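Local coordinates for MmoQ Response regulator (Methylococcus capsulatus, PDB 3LJX), which is a response regulator that, as a whole protein, probably makes cyclic di-GMP from two GTP, the present piece holding its all-helical HDOD region, at residues T45-T50 with A107-K112; A127-P132 with A220-L225; L54-A59 with D76-P81; L161-G166 with I170-E175. All coordinates share one frame; numbering follows the deposited sequence.

Contact 1 (T45-T50 with A107-K112); sequences TDPALT and AAYWQK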
loop_
_atom_site.group_PDB
_atom_site.type_symbol
_atom_site.label_atom_id
_atom_site.label_comp_id
_atom_site.label_asym_id
_atom_site.label_seq_id
_atom_site.Cartn_x
_atom_site.Cartn_y
_atom_site.Cartn_z
ATOM N N THR A 45 -7.213 3.380 -6.110
ATOM C CA THR A 45 -7.805 2.213 -5.455
ATOM C C THR A 45 -6.982 0.956 -5.768
ATOM O O THR A 45 -7.231 -0.117 -5.201
ATOM C CB THR A 45 -9.269 1.949 -5.872
ATOM O OG1 THR A 45 -9.336 1.697 -7.284
ATOM C CG2 THR A 45 -10.161 3.123 -5.509
ATOM N N ASP A 46 -6.008 1.086 -6.670
ATOM C CA ASP A 46 -5.201 -0.069 -7.070
ATOM C C ASP A 46 -3.725 0.065 -6.679
ATOM O O ASP A 46 -3.009 0.928 -7.199
ATOM C CB ASP A 46 -5.315 -0.326 -8.573
ATOM C CG ASP A 46 -4.476 -1.507 -9.014
ATOM O OD1 ASP A 46 -4.730 -2.631 -8.521
ATOM O OD2 ASP A 46 -3.561 -1.317 -9.845
ATOM N N PRO A 47 -3.268 -0.794 -5.756
ATOM C CA PRO A 47 -1.872 -0.772 -5.305
ATOM C C PRO A 47 -0.875 -0.955 -6.460
ATOM O O PRO A 47 0.091 -0.189 -6.524
ATOM C CB PRO A 47 -1.796 -1.949 -4.327
ATOM C CG PRO A 47 -3.214 -2.134 -3.832
ATOM C CD PRO A 47 -4.100 -1.746 -4.992
ATOM N N ALA A 48 -1.098 -1.920 -7.359
ATOM C CA ALA A 48 -0.149 -2.144 -8.462
ATOM C C ALA A 48 0.056 -0.888 -9.321
ATOM O O ALA A 48 1.182 -0.390 -9.453
ATOM C CB ALA A 48 -0.577 -3.333 -9.345
ATOM N N LEU A 49 -1.026 -0.372 -9.904
ATOM C CA LEU A 49 -0.904 0.752 -10.835
ATOM C C LEU A 49 -0.411 2.008 -10.126
ATOM O O LEU A 49 0.342 2.801 -10.696
ATOM C CB LEU A 49 -2.225 1.024 -11.565
ATOM C CG LEU A 49 -2.157 2.082 -12.675
ATOM C CD1 LEU A 49 -1.031 1.800 -13.701
ATOM C CD2 LEU A 49 -3.491 2.181 -13.359
ATOM N N THR A 50 -0.822 2.173 -8.870
ATOM C CA THR A 50 -0.367 3.305 -8.062
ATOM C C THR A 50 1.146 3.301 -7.831
ATOM O O THR A 50 1.816 4.331 -7.975
ATOM C CB THR A 50 -1.085 3.340 -6.726
ATOM O OG1 THR A 50 -2.473 3.626 -6.958
ATOM C CG2 THR A 50 -0.479 4.407 -5.862
ATOM N N ALA A 107 -8.710 -10.993 -3.335
ATOM C CA ALA A 107 -9.830 -10.114 -3.042
ATOM C C ALA A 107 -9.642 -9.522 -1.647
ATOM O O ALA A 107 -9.851 -8.325 -1.441
ATOM C CB ALA A 107 -11.165 -10.856 -3.140
ATOM N N ALA A 108 -9.233 -10.358 -0.693
ATOM C CA ALA A 108 -9.074 -9.881 0.677
ATOM C C ALA A 108 -7.968 -8.841 0.715
ATOM O O ALA A 108 -8.098 -7.795 1.361
ATOM C CB ALA A 108 -8.777 -11.042 1.656
ATOM N N TYR A 109 -6.879 -9.127 0.012
ATOM C CA TYR A 109 -5.759 -8.204 -0.003
ATOM C C TYR A 109 -6.204 -6.849 -0.558
ATOM O O TYR A 109 -5.899 -5.809 0.023
ATOM C CB TYR A 109 -4.574 -8.756 -0.800
ATOM C CG TYR A 109 -3.589 -7.675 -1.141
ATOM C CD1 TYR A 109 -2.648 -7.240 -0.209
ATOM C CD2 TYR A 109 -3.636 -7.042 -2.375
ATOM C CE1 TYR A 109 -1.760 -6.216 -0.514
ATOM C CE2 TYR A 109 -2.751 -6.022 -2.697
ATOM C CZ TYR A 109 -1.819 -5.609 -1.767
ATOM O OH TYR A 109 -0.958 -4.580 -2.096
ATOM N N TRP A 110 -6.943 -6.850 -1.662
ATOM C CA TRP A 110 -7.320 -5.577 -2.278
ATOM C C TRP A 110 -8.337 -4.847 -1.428
ATOM O O TRP A 110 -8.305 -3.624 -1.317
ATOM C CB TRP A 110 -7.829 -5.755 -3.714
ATOM C CG TRP A 110 -6.700 -5.988 -4.689
ATOM C CD1 TRP A 110 -5.550 -5.257 -4.797
ATOM C CD2 TRP A 110 -6.609 -7.018 -5.674
ATOM N NE1 TRP A 110 -4.748 -5.774 -5.777
ATOM C CE2 TRP A 110 -5.377 -6.856 -6.336
ATOM C CE3 TRP A 110 -7.461 -8.060 -6.067
ATOM C CZ2 TRP A 110 -4.964 -7.698 -7.378
ATOM C CZ3 TRP A 110 -7.050 -8.903 -7.104
ATOM C CH2 TRP A 110 -5.812 -8.716 -7.739
ATOM N N GLN A 111 -9.241 -5.598 -0.822
ATOM C CA GLN A 111 -10.263 -4.979 0.002
ATOM C C GLN A 111 -9.607 -4.313 1.215
ATOM O O GLN A 111 -9.883 -3.155 1.544
ATOM C CB GLN A 111 -11.296 -6.025 0.431
ATOM C CG GLN A 111 -12.339 -5.501 1.399
ATOM C CD GLN A 111 -13.246 -6.599 1.913
ATOM O OE1 GLN A 111 -12.797 -7.693 2.278
ATOM N NE2 GLN A 111 -14.533 -6.309 1.952
ATOM N N LYS A 112 -8.713 -5.040 1.869
ATOM C CA LYS A 112 -8.068 -4.534 3.072
ATOM C C LYS A 112 -7.153 -3.342 2.776
ATOM O O LYS A 112 -7.076 -2.402 3.562
ATOM C CB LYS A 112 -7.284 -5.656 3.730
ATOM C CG LYS A 112 -6.473 -5.249 4.936
ATOM C CD LYS A 112 -6.274 -6.475 5.784
ATOM C CE LYS A 112 -7.589 -7.239 5.854
ATOM N NZ LYS A 112 -7.400 -8.715 5.933
HETATM O O HOH W 1 -7.067 -2.243 -3.308
HETATM O O HOH W 2 -3.066 -4.082 -7.285
#

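Contact 2 (A127-P132 with A220-L225); sequences ASTVAP and ARQLAL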
loop_
_atom_site.group_PDB
_atom_site.type_symbol
_atom_site.label_atom_id
_atom_site.label_comp_id
_atom_site.label_asym_id
_atom_site.label_seq_id
_atom_site.Cartn_x
_atom_site.Cartn_y
_atom_site.Cartn_z
ATOM N N ALA A 127 -5.732 15.363 11.863
ATOM C CA ALA A 127 -4.510 15.619 12.615
ATOM C C ALA A 127 -3.549 16.511 11.832
ATOM O O ALA A 127 -3.904 17.047 10.782
ATOM C CB ALA A 127 -3.834 14.313 13.019
ATOM N N SER A 128 -2.329 16.670 12.333
ATOM C CA SER A 128 -1.381 17.553 11.666
ATOM C C SER A 128 -0.004 16.934 11.443
ATOM O O SER A 128 0.997 17.641 11.511
ATOM C CB SER A 128 -1.234 18.848 12.464
ATOM O OG SER A 128 -2.466 19.535 12.504
ATOM N N THR A 129 0.051 15.631 11.186
ATOM C CA THR A 129 1.325 14.946 10.997
ATOM C C THR A 129 1.766 14.973 9.535
ATOM O O THR A 129 2.804 15.548 9.194
ATOM C CB THR A 129 1.264 13.476 11.484
ATOM O OG1 THR A 129 0.068 12.852 10.986
ATOM C CG2 THR A 129 1.249 13.428 12.987
ATOM N N VAL A 130 0.976 14.345 8.674
ATOM C CA VAL A 130 1.328 14.226 7.266
ATOM C C VAL A 130 0.168 14.695 6.388
ATOM O O VAL A 130 -0.954 14.870 6.873
ATOM C CB VAL A 130 1.667 12.764 6.919
ATOM C CG1 VAL A 130 2.758 12.246 7.838
ATOM C CG2 VAL A 130 0.429 11.891 7.055
ATOM N N ALA A 131 0.442 14.920 5.107
ATOM C CA ALA A 131 -0.620 15.242 4.151
ATOM C C ALA A 131 -1.479 13.998 3.962
ATOM O O ALA A 131 -0.960 12.926 3.640
ATOM C CB ALA A 131 -0.025 15.675 2.827
ATOM N N PRO A 132 -2.793 14.126 4.178
ATOM C CA PRO A 132 -3.681 12.941 4.100
ATOM C C PRO A 132 -3.675 12.229 2.748
ATOM O O PRO A 132 -3.747 10.996 2.704
ATOM C CB PRO A 132 -5.067 13.506 4.433
ATOM C CG PRO A 132 -4.749 14.733 5.333
ATOM C CD PRO A 132 -3.451 15.303 4.784
ATOM N N ALA A 220 3.387 6.651 13.270
ATOM C CA ALA A 220 3.356 5.207 13.478
ATOM C C ALA A 220 2.067 4.781 14.204
ATOM O O ALA A 220 1.408 3.815 13.813
ATOM C CB ALA A 220 4.605 4.728 14.247
ATOM N N ARG A 221 1.705 5.499 15.260
ATOM C CA ARG A 221 0.485 5.161 15.993
ATOM C C ARG A 221 -0.746 5.347 15.099
ATOM O O ARG A 221 -1.719 4.601 15.212
ATOM C CB ARG A 221 0.362 5.977 17.280
ATOM C CG ARG A 221 1.264 5.467 18.414
ATOM C CD ARG A 221 1.087 6.256 19.725
ATOM N NE ARG A 221 1.765 7.550 19.664
ATOM C CZ ARG A 221 3.069 7.708 19.864
ATOM N NH1 ARG A 221 3.837 6.655 20.143
ATOM N NH2 ARG A 221 3.615 8.914 19.777
ATOM N N GLN A 222 -0.689 6.304 14.175
ATOM C CA GLN A 222 -1.803 6.511 13.247
ATOM C C GLN A 222 -1.923 5.372 12.251
ATOM O O GLN A 222 -3.036 4.943 11.901
ATOM C CB GLN A 222 -1.663 7.831 12.512
ATOM C CG GLN A 222 -1.827 9.078 13.406
ATOM C CD GLN A 222 -1.415 10.353 12.666
ATOM O OE1 GLN A 222 -0.476 10.338 11.850
ATOM N NE2 GLN A 222 -2.113 11.456 12.944
ATOM N N LEU A 223 -0.772 4.880 11.811
ATOM C CA LEU A 223 -0.711 3.735 10.909
ATOM C C LEU A 223 -1.232 2.492 11.613
ATOM O O LEU A 223 -2.060 1.764 11.063
ATOM C CB LEU A 223 0.725 3.495 10.452
ATOM C CG LEU A 223 1.178 4.359 9.277
ATOM C CD1 LEU A 223 2.670 4.744 9.397
ATOM C CD2 LEU A 223 0.873 3.615 7.974
ATOM N N ALA A 224 -0.752 2.267 12.838
ATOM C CA ALA A 224 -1.151 1.098 13.615
ATOM C C ALA A 224 -2.664 1.120 13.812
ATOM O O ALA A 224 -3.327 0.091 13.704
ATOM C CB ALA A 224 -0.412 1.055 14.986
ATOM N N LEU A 225 -3.212 2.303 14.073
ATOM C CA LEU A 225 -4.648 2.418 14.253
ATOM C C LEU A 225 -5.421 2.120 12.956
ATOM O O LEU A 225 -6.460 1.461 12.988
ATOM C CB LEU A 225 -5.006 3.792 14.771
ATOM C CG LEU A 225 -6.308 3.805 15.536
ATOM C CD1 LEU A 225 -6.194 2.885 16.751
ATOM C CD2 LEU A 225 -6.599 5.228 15.947
#

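Contact 3 (L54-A59 with D76-P81); sequences LRFANA and DLVGLP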
loop_
_atom_site.group_PDB
_atom_site.type_symbol
_atom_site.label_atom_id
_atom_site.label_comp_id
_atom_site.label_asym_id
_atom_site.label_seq_id
_atom_site.Cartn_x
_atom_site.Cartn_y
_atom_site.Cartn_z
ATOM N N LEU A 54 3.931 6.070 -9.212
ATOM C CA LEU A 54 4.830 6.763 -8.291
ATOM C C LEU A 54 6.270 6.525 -8.705
ATOM O O LEU A 54 7.105 7.425 -8.677
ATOM C CB LEU A 54 4.633 6.265 -6.857
ATOM C CG LEU A 54 3.321 6.646 -6.183
ATOM C CD1 LEU A 54 3.308 6.137 -4.745
ATOM C CD2 LEU A 54 3.085 8.162 -6.249
ATOM N N ARG A 55 6.553 5.296 -9.091
ATOM C CA ARG A 55 7.908 4.921 -9.436
ATOM C C ARG A 55 8.378 5.654 -10.695
ATOM O O ARG A 55 9.533 6.103 -10.796
ATOM C CB ARG A 55 7.954 3.422 -9.657
ATOM C CG ARG A 55 9.259 2.928 -10.209
ATOM C CD ARG A 55 9.287 1.424 -10.149
ATOM N NE ARG A 55 10.284 0.888 -11.054
ATOM C CZ ARG A 55 10.002 0.354 -12.235
ATOM N NH1 ARG A 55 8.740 0.273 -12.648
ATOM N NH2 ARG A 55 10.988 -0.104 -12.994
ATOM N N PHE A 56 7.476 5.759 -11.662
ATOM C CA PHE A 56 7.776 6.481 -12.883
ATOM C C PHE A 56 8.038 7.944 -12.526
ATOM O O PHE A 56 9.041 8.524 -12.946
ATOM C CB PHE A 56 6.606 6.352 -13.870
ATOM C CG PHE A 56 6.711 7.254 -15.070
ATOM C CD1 PHE A 56 5.959 8.419 -15.148
ATOM C CD2 PHE A 56 7.543 6.925 -16.133
ATOM C CE1 PHE A 56 6.040 9.248 -16.261
ATOM C CE2 PHE A 56 7.630 7.756 -17.255
ATOM C CZ PHE A 56 6.881 8.918 -17.313
ATOM N N ALA A 57 7.144 8.520 -11.724
ATOM C CA ALA A 57 7.194 9.953 -11.414
ATOM C C ALA A 57 8.385 10.290 -10.548
ATOM O O ALA A 57 8.832 11.433 -10.539
ATOM C CB ALA A 57 5.902 10.403 -10.705
ATOM N N ASN A 58 8.882 9.305 -9.798
ATOM C CA ASN A 58 10.003 9.533 -8.879
ATOM C C ASN A 58 11.350 9.061 -9.434
ATOM O O ASN A 58 12.394 9.239 -8.793
ATOM C CB ASN A 58 9.711 8.895 -7.506
ATOM C CG ASN A 58 8.566 9.604 -6.772
ATOM O OD1 ASN A 58 8.317 10.786 -7.009
ATOM N ND2 ASN A 58 7.867 8.887 -5.894
ATOM N N ALA A 59 11.322 8.462 -10.626
ATOM C CA ALA A 59 12.541 7.993 -11.291
ATOM C C ALA A 59 13.528 9.128 -11.524
ATOM O O ALA A 59 13.133 10.258 -11.785
ATOM C CB ALA A 59 12.208 7.301 -12.610
ATOM N N ASP A 76 0.006 16.074 -11.685
ATOM C CA ASP A 76 0.467 17.468 -11.721
ATOM C C ASP A 76 1.922 17.541 -12.162
ATOM O O ASP A 76 2.318 18.465 -12.855
ATOM C CB ASP A 76 0.346 18.141 -10.346
ATOM C CG ASP A 76 -1.084 18.181 -9.828
ATOM O OD1 ASP A 76 -2.020 17.950 -10.628
ATOM O OD2 ASP A 76 -1.268 18.439 -8.612
ATOM N N LEU A 77 2.723 16.566 -11.745
ATOM C CA LEU A 77 4.152 16.610 -12.016
ATOM C C LEU A 77 4.511 16.194 -13.449
ATOM O O LEU A 77 5.176 16.948 -14.155
ATOM C CB LEU A 77 4.919 15.755 -11.005
ATOM C CG LEU A 77 6.431 15.700 -11.218
ATOM C CD1 LEU A 77 7.037 17.075 -10.950
ATOM C CD2 LEU A 77 7.054 14.649 -10.313
ATOM N N VAL A 78 4.073 15.006 -13.877
ATOM C CA VAL A 78 4.473 14.476 -15.186
ATOM C C VAL A 78 3.435 14.682 -16.313
ATOM O O VAL A 78 3.751 14.527 -17.490
ATOM C CB VAL A 78 4.873 12.976 -15.107
ATOM C CG1 VAL A 78 6.043 12.791 -14.161
ATOM C CG2 VAL A 78 3.697 12.122 -14.678
ATOM N N GLY A 79 2.216 15.056 -15.944
ATOM C CA GLY A 79 1.184 15.362 -16.913
ATOM C C GLY A 79 0.155 14.251 -16.955
ATOM O O GLY A 79 0.488 13.072 -16.744
ATOM N N LEU A 80 -1.096 14.623 -17.212
ATOM C CA LEU A 80 -2.177 13.644 -17.374
ATOM C C LEU A 80 -1.950 12.645 -18.532
ATOM O O LEU A 80 -2.261 11.459 -18.398
ATOM C CB LEU A 80 -3.533 14.352 -17.543
ATOM C CG LEU A 80 -4.736 13.468 -17.932
ATOM C CD1 LEU A 80 -4.938 12.298 -16.976
ATOM C CD2 LEU A 80 -5.999 14.288 -17.987
ATOM N N PRO A 81 -1.420 13.118 -19.677
ATOM C CA PRO A 81 -1.191 12.160 -20.772
ATOM C C PRO A 81 -0.260 11.001 -20.375
ATOM O O PRO A 81 -0.571 9.834 -20.680
ATOM C CB PRO A 81 -0.555 13.020 -21.872
ATOM C CG PRO A 81 -1.097 14.421 -21.613
ATOM C CD PRO A 81 -1.201 14.519 -20.099
#

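Contact 4 (L161-G166 with I170-E175); sequences LRKADG and IALERE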
loop_
_atom_site.group_PDB
_atom_site.type_symbol
_atom_site.label_atom_id
_atom_site.label_comp_id
_atom_site.label_asym_id
_atom_site.label_seq_id
_atom_site.Cartn_x
_atom_site.Cartn_y
_atom_site.Cartn_z
ATOM N N LEU A 161 2.097 -20.082 2.695
ATOM C CA LEU A 161 0.814 -19.608 3.193
ATOM C C LEU A 161 -0.008 -20.725 3.828
ATOM O O LEU A 161 -0.743 -20.495 4.783
ATOM C CB LEU A 161 0.025 -18.931 2.069
ATOM C CG LEU A 161 0.582 -17.571 1.629
ATOM C CD1 LEU A 161 -0.278 -16.983 0.530
ATOM C CD2 LEU A 161 0.674 -16.609 2.803
ATOM N N ARG A 162 0.117 -21.939 3.306
ATOM C CA ARG A 162 -0.634 -23.061 3.865
ATOM C C ARG A 162 -0.068 -23.551 5.198
ATOM O O ARG A 162 -0.814 -24.042 6.038
ATOM C CB ARG A 162 -0.740 -24.203 2.853
ATOM C CG ARG A 162 -1.595 -23.827 1.663
ATOM C CD ARG A 162 -1.576 -24.876 0.586
ATOM N NE ARG A 162 -2.590 -24.583 -0.423
ATOM C CZ ARG A 162 -2.337 -24.406 -1.719
ATOM N NH1 ARG A 162 -1.093 -24.498 -2.181
ATOM N NH2 ARG A 162 -3.337 -24.143 -2.551
ATOM N N LYS A 163 1.237 -23.392 5.406
ATOM C CA LYS A 163 1.857 -23.926 6.614
ATOM C C LYS A 163 2.148 -22.925 7.729
ATOM O O LYS A 163 2.451 -23.332 8.849
ATOM C CB LYS A 163 3.115 -24.732 6.285
ATOM C CG LYS A 163 4.071 -24.053 5.361
ATOM C CD LYS A 163 5.170 -25.014 4.925
ATOM C CE LYS A 163 6.090 -25.393 6.083
ATOM N NZ LYS A 163 7.406 -25.927 5.596
ATOM N N ALA A 164 2.046 -21.630 7.454
ATOM C CA ALA A 164 2.380 -20.653 8.490
ATOM C C ALA A 164 1.636 -19.330 8.385
ATOM O O ALA A 164 1.071 -18.994 7.344
ATOM C CB ALA A 164 3.884 -20.406 8.513
ATOM N N ASP A 165 1.650 -18.582 9.485
ATOM C CA ASP A 165 1.137 -17.219 9.513
ATOM C C ASP A 165 1.928 -16.414 10.544
ATOM O O ASP A 165 2.831 -16.950 11.201
ATOM C CB ASP A 165 -0.359 -17.192 9.821
ATOM C CG ASP A 165 -0.709 -17.935 11.103
ATOM O OD1 ASP A 165 0.115 -17.932 12.054
ATOM O OD2 ASP A 165 -1.815 -18.524 11.153
ATOM N N GLY A 166 1.608 -15.129 10.664
ATOM C CA GLY A 166 2.315 -14.259 11.588
ATOM C C GLY A 166 3.830 -14.396 11.537
ATOM O O GLY A 166 4.438 -14.450 10.455
ATOM N N ILE A 170 6.763 -15.103 8.507
ATOM C CA ILE A 170 7.907 -14.225 8.280
ATOM C C ILE A 170 9.188 -15.055 8.251
ATOM O O ILE A 170 10.007 -14.924 7.327
ATOM C CB ILE A 170 8.039 -13.137 9.378
ATOM C CG1 ILE A 170 6.831 -12.186 9.358
ATOM C CG2 ILE A 170 9.350 -12.359 9.216
ATOM C CD1 ILE A 170 6.741 -11.330 8.104
ATOM N N ALA A 171 9.352 -15.921 9.252
ATOM C CA ALA A 171 10.533 -16.784 9.320
ATOM C C ALA A 171 10.627 -17.691 8.092
ATOM O O ALA A 171 11.716 -17.945 7.578
ATOM C CB ALA A 171 10.526 -17.620 10.605
ATOM N N LEU A 172 9.482 -18.172 7.622
ATOM C CA LEU A 172 9.465 -19.109 6.511
ATOM C C LEU A 172 9.829 -18.384 5.229
ATOM O O LEU A 172 10.549 -18.922 4.375
ATOM C CB LEU A 172 8.094 -19.768 6.382
ATOM C CG LEU A 172 8.050 -20.968 5.441
ATOM C CD1 LEU A 172 9.271 -21.856 5.643
ATOM C CD2 LEU A 172 6.775 -21.762 5.651
ATOM N N GLU A 173 9.344 -17.153 5.105
ATOM C CA GLU A 173 9.634 -16.346 3.929
ATOM C C GLU A 173 11.131 -16.115 3.829
ATOM O O GLU A 173 11.720 -16.315 2.766
ATOM C CB GLU A 173 8.873 -15.020 3.971
ATOM C CG GLU A 173 7.360 -15.165 3.795
ATOM C CD GLU A 173 6.620 -13.867 4.083
ATOM O OE1 GLU A 173 7.276 -12.905 4.547
ATOM O OE2 GLU A 173 5.386 -13.818 3.859
ATOM N N ARG A 174 11.755 -15.731 4.937
ATOM C CA ARG A 174 13.202 -15.500 4.947
ATOM C C ARG A 174 13.986 -16.732 4.481
ATOM O O ARG A 174 14.965 -16.618 3.748
ATOM C CB ARG A 174 13.673 -15.036 6.325
ATOM C CG ARG A 174 13.269 -13.593 6.628
ATOM C CD ARG A 174 13.604 -13.195 8.052
ATOM N NE ARG A 174 13.124 -11.847 8.360
ATOM C CZ ARG A 174 13.106 -11.302 9.580
ATOM N NH1 ARG A 174 13.527 -11.991 10.637
ATOM N NH2 ARG A 174 12.656 -10.063 9.748
ATOM N N GLU A 175 13.531 -17.907 4.890
ATOM C CA GLU A 175 14.171 -19.154 4.506
ATOM C C GLU A 175 14.057 -19.401 2.998
ATOM O O GLU A 175 15.048 -19.719 2.324
ATOM C CB GLU A 175 13.514 -20.292 5.278
ATOM C CG GLU A 175 14.298 -21.564 5.358
ATOM C CD GLU A 175 13.678 -22.529 6.363
ATOM O OE1 GLU A 175 13.963 -22.394 7.573
ATOM O OE2 GLU A 175 12.888 -23.406 5.943
#

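Contact 1 (T45-T50 with A107-K112)
Pro47 packs against the aromatic pair Tyr109 and Trp110, and this apolar contact carries most of the direct touching between the two helices. Pro47 CB comes to 3.5 Å from Tyr109 OH, and Pro47 CG lies 4.1 Å from CE2 of that ring, the two side chains lying alongside each other but pointing opposite ways. On the indole side the pyrrolidine crosses at a slant, with Pro47 CD 3.8 Å from Trp110 CD1. Leu140 and Leu141 of helix 132-141 also touch the proline.

The polar links between the two segments run through water. One water joins the carbonyls Thr45 O and Trp110 O, donating to both. A second accepts from Trp110 NE1 and Ala48 N while donating to Asp46 OD1. It therefore mediates between carboxylate and indole, whose planes stand 48° apart and whose nearest atoms, Asp46 OD1 and Trp110 NE1, are 4.2 Å from each other.

Bonds within 45-50 set up this surface. With CG anti to the backbone N (chi1 179°), the Asp46 carboxylate turns back over the helix start, and OD2 accepts from Leu49 N at 2.7 Å, met from above the carboxylate plane; Thr17 OG1 is a further partner of OD2. Asp46 O takes both Thr50 N and Thr50 OG1, the hydroxyl at 2.8 Å. Were Asp46 an alanine, Leu49 N would probably lose its cap and the bridging water this acceptor. Aspartate at the N-cap followed by proline in the first turn is a classic helix start, here opening helix 47-58 inside the all-helical HDOD domain.

Contact 2 (A127-P132 with A220-L225)
Ala127 opens the loop's approach to helix 214-233 by setting its methyl CB 3.3 Å from Gln222 NE2, beside the nitrogen end of the amide.

Thr129 makes a hydrogen bond across the contact. Its hydroxyl OG1 donates to Gln222 OE1 at 2.7 Å, in the carbonyl plane and on a lone pair. The C=O...donor angle of 110° places the hydroxyl beside the carbonyl, on the flank nearer NE2 than CG, instead of beyond the oxygen. OG1 occupies the position between the backbone N and the carbonyl carbon (chi1 47°), which directs it at the helix, while the methyl CG2 rests 3.7 Å from the same OE1. Threonine thus meets the amide with both of its branches.

Gln222 reaches the loop from the helix with its chain extended beyond CG (chi2 169°), approaching Thr129 from the opposite direction. Putting a leucine in place of Gln222 would probably leave the Thr129 hydroxyl without this acceptor and cost the loop this side-chain hydrogen bond to 220-225. Thr129 is held through its backbone too, since its carbonyl accepts from Arg215 NH1, earlier on the same helix.

Val130 continues the path by packing on Phe219 of helix 214-233 and on Thr124, and Pro132 begins the next helix. The loop through Ala131 therefore joins helix 106-125 to helix 132-141 while lying against helix 214-233, and Gln222, which also touches Thr124, sits where the loop and the helices 106-125 and 214-233 come together.

Contact 3 (L54-A59 with D76-P81)
The ring of Phe56 meets Val78 at its edge: CE1 lies 4.0 Å from Val78 CG2, which sits near the ring plane. Another aromatic, Phe86 of helix 80-88, also meets the Phe56 ring, with the two planes about 55° apart. The amide of Asn58 is the other flat group nearby, and it faces different neighbours, OD1 accepting from Val68 N and ND2 donating to Trp192 O. The contact is helix-to-helix packing in the all-helical HDOD domain, joining the end of helix 47-58 to the end of the next helix, 71-78.

Phe56 has CG anti to its own nitrogen (chi1 170°), which brings the outer part of the ring across to the valine. Both methyls of Val78 reach Phe56 CE1, CG1 at 4.1 Å being hardly farther than CG2. Val78 CG1 also comes to 4.1 Å from Ala57 CA and 4.2 Å from Ala57 CB. The small Ala57 lets the chains approach closely, its CA being 6.5 Å from Val78 CA.

Immediately beyond, Gly79 takes a positive phi of 107°, at which a side chain would strike the carbonyl oxygen of Val78. The glycine separates helix 71-78 from helix 80-88. Leu77 adds to the apolar patch: its CD2 stands 4.4 Å from Ala57 CB and 3.7 Å from the carbonyl oxygen Ala57 O.

Contact 4 (L161-G166 with I170-E175)
Lys163 lays its aliphatic chain across Leu172, crossing it at about a right angle. Helices 154-163 and 166-177 follow each other through a short turn within the HDOD domain and pack together at the surface. Leu172 CD2 is the focus, with Lys163 CG at 3.6 Å and Lys163 CE at 3.7 Å. A bend at chi3 (-68°) curves the lysine around that methyl. Ala164 adds its CB, 4.3 Å from the same CD2.

At the other end of the turn, Ile170 N donates to Gly166 O at 3.1 Å, with a nearly straight N-H...acceptor angle of 164° and the donor in the carbonyl plane. The bond spans four residues, as in the turns of an alpha helix. Gly166 has positive phi, a backbone shape that glycine adopts readily.

Further out, Lys163 NZ and Glu175 OE2 carry opposite charges but stand 6.0 Å apart, not in contact. Glu173 is bonded to Tyr157 and to His181 N, tying the second helix to its surroundings. Arg174, in a salt bridge with Asp180, presents one guanidinium face to Ile170, whose CG2 sits 3.8 Å above that plane, toward the rim.

The four contacts are spread over a single all-helical chain without strands. Contacts 1 and 3 share helix 47-58, contact 1 at its start and contact 3 at its end, with centres about 20 Å apart; along the chain contact 3 is nested within the loop that contact 1 closes. Contacts 2 and 4 follow, and contact 4 is nested inside the loop closed by contact 2, their centres about 29 Å apart. Contacts 3 and 4 lie on opposite sides of the chain's centre, about 36 Å between centres. Contact 1, the buried one, joins helices 47-58 and 106-125 near the middle, whereas contacts 2 to 4 tie a loop and successive helices together farther out.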